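Local atomic coordinates of hydrazine synthase subunit alpha (Candidatus Kuenenia stuttgartiensis, PDB entry 5C2V), a protein that catalyses the condensation of hydroxylamine with ammonia to hydrazine, the second half-reaction of the hydrazine synthase complex, and binds two heme c groups. Residues Gly141-Arg146 / Gly158-Thr163; Gln199-His204 / Val411-Phe416. One frame throughout, in Å; residues are numbered along the deposited sequence.

Helix 196-201 ties the two contacts together: through K196, Q199 and R200 among others it lies against the hairpin of contact 1, and its C-terminal end makes one side of contact 2. Their centres are about 12 Å apart, and both are partly buried, away from the hemes and the zinc and calcium sites. Contact 1 joins near neighbours in sequence through backbone hydrogen bonds, with some apolar packing on both faces. Contact 2 brings together residues some 200 positions apart and has no hydrogen bond across it, just van der Waals contact of a proline and a tyrosine ring with a helix end. R200 NH1 bridges them, bonding to R142 O, and both contacts reach the gamma subunit.

Contact 1 (Gly141-Arg146 / Gly158-Thr163); sequences GRIIWR and GMVEKT
The beta hairpin of strands 139-146 and 154-171 pairs G141 with V160 and R142 with M159 in antiparallel register. G141 and V160 form the hydrogen-bonded pair: G141 N gives to V160 O at 2.9 Å, and V160 N gives to G141 O, also at 2.9 Å. Beyond the non-hydrogen-bonded R142-M159 pair, a weak, bent bond from I143 N to G158 O (2.8 Å, 129° at the hydrogen) continues the pairing. On the R142 face M159 folds back, bent at chi2 and chi3 (-67° and -70°), which lays its CE beside the G141 backbone and 3.9 Å from R142 CG. On the other face I143 CG1 meets V160 CG1 at 3.9 Å, the two side chains crossing at about a right angle. K162 runs its CG past G141 N at 3.7 Å, where glycine has no side chain to stand in the way. R142 NH2 forms a salt bridge with E156 OE2, and F31 of the gamma subunit packs on the same arginine. Helix 196-201 closes the V160 face through K196 and R200, and strand 186-191 also pairs with strand 154-171.

Contact 2 (Gln199-His204 / Val411-Phe416); sequences QRITGH and VTYQPF
Y413 and P415 sit against the C-terminal end of helix 196-201, where T202 begins an ST turn and G203, with positive phi, takes the chain out of the helix. Along 411-416, T412 OG1, which is also hydrogen-bonded to T409 OG1, donates to Q414 OE1 at 2.7 Å, on a lone pair in the amide plane. Y413 follows with its CG anti to the backbone N (chi1 -161°), which sends the ring across to the helix end. There CE2 lies 3.6 Å from I201 O, a carbonyl that comes in at the ring edge, near the ring plane, while V26 of the gamma subunit also packs on this tyrosine. P415 turns inward again: its CG is 3.3 Å from T202 O, and its CB meets H204 CB at 3.6 Å. F416 faces away, stacking on H587, and its backbone bonds to G407 in the small sheet that strand 415-417 shares with strand 406-408. Across from P415 the turn holds itself together: T202 OG1 is hydrogen-bonded to I198 O and accepts the N-H of H204, N to OG1 3.2 Å, with 155° at the hydrogen.

Contact 1 (Gly141-Arg146 / Gly158-Thr163)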
loop_
_atom_site.group_PDB
_atom_site.type_symbol
_atom_site.label_atom_id
_atom_site.label_comp_id
_atom_site.label_asym_id
_atom_site.label_seq_id
_atom_site.Cartn_x
_atom_site.Cartn_y
_atom_site.Cartn_z
ATOM N N GLY D 141 6.107 49.285 23.419
ATOM C CA GLY D 141 5.389 49.587 22.200
ATOM C C GLY D 141 3.979 50.074 22.448
ATOM O O GLY D 141 3.380 49.811 23.493
ATOM N N ARG D 142 3.455 50.783 21.457
ATOM C CA ARG D 142 2.241 51.569 21.604
ATOM C C ARG D 142 0.965 50.744 21.510
ATOM O O ARG D 142 0.917 49.722 20.826
ATOM C CB ARG D 142 2.223 52.674 20.546
ATOM C CG ARG D 142 3.495 53.511 20.530
ATOM C CD ARG D 142 3.710 54.186 19.186
ATOM N NE ARG D 142 2.600 55.061 18.821
ATOM C CZ ARG D 142 2.458 55.623 17.625
ATOM N NH1 ARG D 142 3.353 55.399 16.674
ATOM N NH2 ARG D 142 1.418 56.408 17.379
ATOM N N ILE D 143 -0.066 51.200 22.213
ATOM C CA ILE D 143 -1.396 50.616 22.107
ATOM C C ILE D 143 -2.368 51.677 21.609
ATOM O O ILE D 143 -2.627 52.667 22.292
ATOM C CB ILE D 143 -1.887 50.050 23.451
ATOM C CG1 ILE D 143 -0.987 48.899 23.905
ATOM C CG2 ILE D 143 -3.332 49.593 23.340
ATOM C CD1 ILE D 143 -1.438 48.238 25.188
ATOM N N ILE D 144 -2.895 51.466 20.408
ATOM C CA ILE D 144 -3.766 52.442 19.768
ATOM C C ILE D 144 -5.103 51.820 19.396
ATOM O O ILE D 144 -5.146 50.700 18.888
ATOM C CB ILE D 144 -3.113 53.023 18.493
ATOM C CG1 ILE D 144 -1.732 53.600 18.810
ATOM C CG2 ILE D 144 -4.005 54.075 17.853
ATOM C CD1 ILE D 144 -1.005 54.123 17.594
ATOM N N TRP D 145 -6.198 52.534 19.650
ATOM C CA TRP D 145 -7.486 52.073 19.134
ATOM C C TRP D 145 -8.452 53.219 18.853
ATOM O O TRP D 145 -8.122 54.390 19.048
ATOM C CB TRP D 145 -8.131 51.054 20.085
ATOM C CG TRP D 145 -8.643 51.585 21.394
ATOM C CD1 TRP D 145 -9.739 52.377 21.590
ATOM C CD2 TRP D 145 -8.112 51.309 22.696
ATOM N NE1 TRP D 145 -9.904 52.633 22.930
ATOM C CE2 TRP D 145 -8.920 51.987 23.630
ATOM C CE3 TRP D 145 -7.023 50.564 23.161
ATOM C CZ2 TRP D 145 -8.676 51.940 25.000
ATOM C CZ3 TRP D 145 -6.781 50.522 24.521
ATOM C CH2 TRP D 145 -7.604 51.205 25.425
ATOM N N ARG D 146 -9.647 52.864 18.391
ATOM C CA ARG D 146 -10.604 53.849 17.905
ATOM C C ARG D 146 -11.946 53.776 18.631
ATOM O O ARG D 146 -12.450 52.691 18.918
ATOM C CB ARG D 146 -10.802 53.674 16.394
ATOM C CG ARG D 146 -12.149 54.138 15.866
ATOM C CD ARG D 146 -12.212 54.027 14.351
ATOM N NE ARG D 146 -13.536 54.357 13.835
ATOM C CZ ARG D 146 -13.787 54.689 12.573
ATOM N NH1 ARG D 146 -12.797 54.744 11.691
ATOM N NH2 ARG D 146 -15.025 54.971 12.191
ATOM N N GLY D 158 -1.554 54.095 25.675
ATOM C CA GLY D 158 -0.426 53.678 26.496
ATOM C C GLY D 158 0.341 52.471 25.992
ATOM O O GLY D 158 0.087 51.986 24.893
ATOM N N MET D 159 1.306 52.005 26.779
ATOM C CA MET D 159 2.321 51.099 26.249
ATOM C C MET D 159 2.253 49.675 26.788
ATOM O O MET D 159 1.464 49.362 27.680
ATOM C CB MET D 159 3.713 51.664 26.546
ATOM C CG MET D 159 3.848 53.158 26.309
ATOM S SD MET D 159 3.707 53.607 24.572
ATOM C CE MET D 159 5.230 52.920 23.931
ATOM N N VAL D 160 3.102 48.818 26.228
ATOM C CA VAL D 160 3.276 47.454 26.712
ATOM C C VAL D 160 4.689 46.980 26.376
ATOM O O VAL D 160 5.213 47.301 25.310
ATOM C CB VAL D 160 2.218 46.499 26.100
ATOM C CG1 VAL D 160 2.170 46.641 24.585
ATOM C CG2 VAL D 160 2.476 45.055 26.509
ATOM N N GLU D 161 5.308 46.224 27.278
ATOM C CA GLU D 161 6.620 45.649 27.008
ATOM C C GLU D 161 6.550 44.726 25.801
ATOM O O GLU D 161 5.672 43.867 25.723
ATOM C CB GLU D 161 7.142 44.885 28.227
ATOM C CG GLU D 161 8.148 45.655 29.067
ATOM C CD GLU D 161 9.495 45.794 28.384
ATOM O OE1 GLU D 161 9.932 44.827 27.724
ATOM O OE2 GLU D 161 10.118 46.869 28.505
ATOM N N LYS D 162 7.473 44.893 24.860
ATOM C CA LYS D 162 7.491 44.013 23.706
ATOM C C LYS D 162 8.403 42.838 24.011
ATOM O O LYS D 162 9.625 42.972 24.064
ATOM C CB LYS D 162 7.960 44.748 22.448
ATOM C CG LYS D 162 7.168 46.001 22.119
ATOM C CD LYS D 162 7.737 46.688 20.888
ATOM C CE LYS D 162 9.166 47.144 21.129
ATOM N NZ LYS D 162 9.899 47.397 19.858
ATOM N N THR D 163 7.784 41.680 24.196
ATOM C CA THR D 163 8.493 40.459 24.540
ATOM C C THR D 163 8.220 39.439 23.454
ATOM O O THR D 163 9.129 38.996 22.750
ATOM C CB THR D 163 8.054 39.906 25.909
ATOM O OG1 THR D 163 6.624 39.879 25.978
ATOM C CG2 THR D 163 8.585 40.785 27.031
#

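Contact 2 (Gln199-His204 / Val411-Phe416)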
loop_
_atom_site.group_PDB
_atom_site.type_symbol
_atom_site.label_atom_id
_atom_site.label_comp_id
_atom_site.label_asym_id
_atom_site.label_seq_id
_atom_site.Cartn_x
_atom_site.Cartn_y
_atom_site.Cartn_z
ATOM N N GLN D 199 -3.600 43.266 22.359
ATOM C CA GLN D 199 -4.243 44.575 22.386
ATOM C C GLN D 199 -3.404 45.596 21.628
ATOM O O GLN D 199 -3.928 46.556 21.068
ATOM C CB GLN D 199 -4.471 45.036 23.827
ATOM C CG GLN D 199 -5.396 46.234 23.949
ATOM C CD GLN D 199 -5.696 46.601 25.389
ATOM O OE1 GLN D 199 -5.044 46.122 26.317
ATOM N NE2 GLN D 199 -6.694 47.455 25.581
ATOM N N ARG D 200 -2.094 45.381 21.613
ATOM C CA ARG D 200 -1.192 46.245 20.871
ATOM C C ARG D 200 -1.391 46.018 19.382
ATOM O O ARG D 200 -1.518 46.969 18.611
ATOM C CB ARG D 200 0.265 45.990 21.275
ATOM C CG ARG D 200 1.293 46.385 20.220
ATOM C CD ARG D 200 2.685 46.536 20.823
ATOM N NE ARG D 200 3.731 46.607 19.804
ATOM C CZ ARG D 200 4.000 47.685 19.074
ATOM N NH1 ARG D 200 3.296 48.796 19.238
ATOM N NH2 ARG D 200 4.973 47.649 18.173
ATOM N N ILE D 201 -1.420 44.750 18.983
ATOM C CA ILE D 201 -1.600 44.403 17.578
ATOM C C ILE D 201 -3.027 44.635 17.068
ATOM O O ILE D 201 -3.233 45.364 16.097
ATOM C CB ILE D 201 -1.221 42.930 17.326
ATOM C CG1 ILE D 201 0.212 42.662 17.795
ATOM C CG2 ILE D 201 -1.380 42.583 15.855
ATOM C CD1 ILE D 201 0.663 41.227 17.608
ATOM N N THR D 202 -4.005 44.009 17.717
ATOM C CA THR D 202 -5.402 44.088 17.282
ATOM C C THR D 202 -6.157 45.325 17.774
ATOM O O THR D 202 -6.969 45.894 17.046
ATOM C CB THR D 202 -6.193 42.839 17.724
ATOM O OG1 THR D 202 -6.203 42.758 19.154
ATOM C CG2 THR D 202 -5.569 41.579 17.145
ATOM N N GLY D 203 -5.885 45.739 19.008
ATOM C CA GLY D 203 -6.654 46.798 19.639
ATOM C C GLY D 203 -7.607 46.284 20.704
ATOM O O GLY D 203 -8.437 47.031 21.224
ATOM N N HIS D 204 -7.485 44.998 21.026
ATOM C CA HIS D 204 -8.278 44.379 22.084
ATOM C C HIS D 204 -7.484 43.241 22.715
ATOM O O HIS D 204 -6.704 42.576 22.036
ATOM C CB HIS D 204 -9.608 43.861 21.530
ATOM C CG HIS D 204 -10.603 43.484 22.587
ATOM N ND1 HIS D 204 -10.441 42.389 23.408
ATOM C CD2 HIS D 204 -11.778 44.054 22.947
ATOM C CE1 HIS D 204 -11.469 42.305 24.233
ATOM N NE2 HIS D 204 -12.295 43.302 23.974
ATOM N N VAL D 411 -12.410 46.329 7.123
ATOM C CA VAL D 411 -12.588 47.706 6.679
ATOM C C VAL D 411 -11.859 48.693 7.587
ATOM O O VAL D 411 -10.902 49.343 7.168
ATOM C CB VAL D 411 -14.078 48.089 6.611
ATOM C CG1 VAL D 411 -14.237 49.518 6.117
ATOM C CG2 VAL D 411 -14.832 47.124 5.710
ATOM N N THR D 412 -12.324 48.812 8.828
ATOM C CA THR D 412 -11.740 49.752 9.781
ATOM C C THR D 412 -10.731 49.108 10.735
ATOM O O THR D 412 -10.113 49.800 11.545
ATOM C CB THR D 412 -12.835 50.429 10.622
ATOM O OG1 THR D 412 -13.520 49.441 11.401
ATOM C CG2 THR D 412 -13.834 51.138 9.720
ATOM N N TYR D 413 -10.569 47.793 10.625
ATOM C CA TYR D 413 -9.734 47.005 11.537
ATOM C C TYR D 413 -10.104 47.255 13.000
ATOM O O TYR D 413 -9.286 47.728 13.789
ATOM C CB TYR D 413 -8.249 47.306 11.306
ATOM C CG TYR D 413 -7.312 46.243 11.842
ATOM C CD1 TYR D 413 -7.092 45.066 11.138
ATOM C CD2 TYR D 413 -6.640 46.420 13.045
ATOM C CE1 TYR D 413 -6.236 44.092 11.620
ATOM C CE2 TYR D 413 -5.783 45.453 13.536
ATOM C CZ TYR D 413 -5.584 44.291 12.818
ATOM O OH TYR D 413 -4.731 43.326 13.302
ATOM N N GLN D 414 -11.348 46.943 13.347
ATOM C CA GLN D 414 -11.830 47.053 14.721
ATOM C C GLN D 414 -12.300 45.706 15.271
ATOM O O GLN D 414 -13.227 45.105 14.727
ATOM C CB GLN D 414 -12.955 48.083 14.811
ATOM C CG GLN D 414 -12.500 49.506 14.527
ATOM C CD GLN D 414 -13.635 50.506 14.580
ATOM O OE1 GLN D 414 -14.307 50.753 13.580
ATOM N NE2 GLN D 414 -13.853 51.091 15.753
ATOM N N PRO D 415 -11.651 45.223 16.343
ATOM C CA PRO D 415 -12.049 43.975 17.006
ATOM C C PRO D 415 -13.524 43.966 17.407
ATOM O O PRO D 415 -14.056 44.998 17.814
ATOM C CB PRO D 415 -11.154 43.935 18.246
ATOM C CG PRO D 415 -9.964 44.745 17.877
ATOM C CD PRO D 415 -10.481 45.841 16.991
ATOM N N PHE D 416 -14.171 42.811 17.286
ATOM C CA PHE D 416 -15.574 42.676 17.657
ATOM C C PHE D 416 -15.895 41.274 18.167
ATOM O O PHE D 416 -15.366 40.279 17.665
ATOM C CB PHE D 416 -16.481 43.025 16.470
ATOM C CG PHE D 416 -16.247 42.176 15.249
ATOM C CD1 PHE D 416 -15.289 42.532 14.313
ATOM C CD2 PHE D 416 -16.994 41.030 15.029
ATOM C CE1 PHE D 416 -15.076 41.757 13.187
ATOM C CE2 PHE D 416 -16.786 40.251 13.906
ATOM C CZ PHE D 416 -15.825 40.616 12.984
#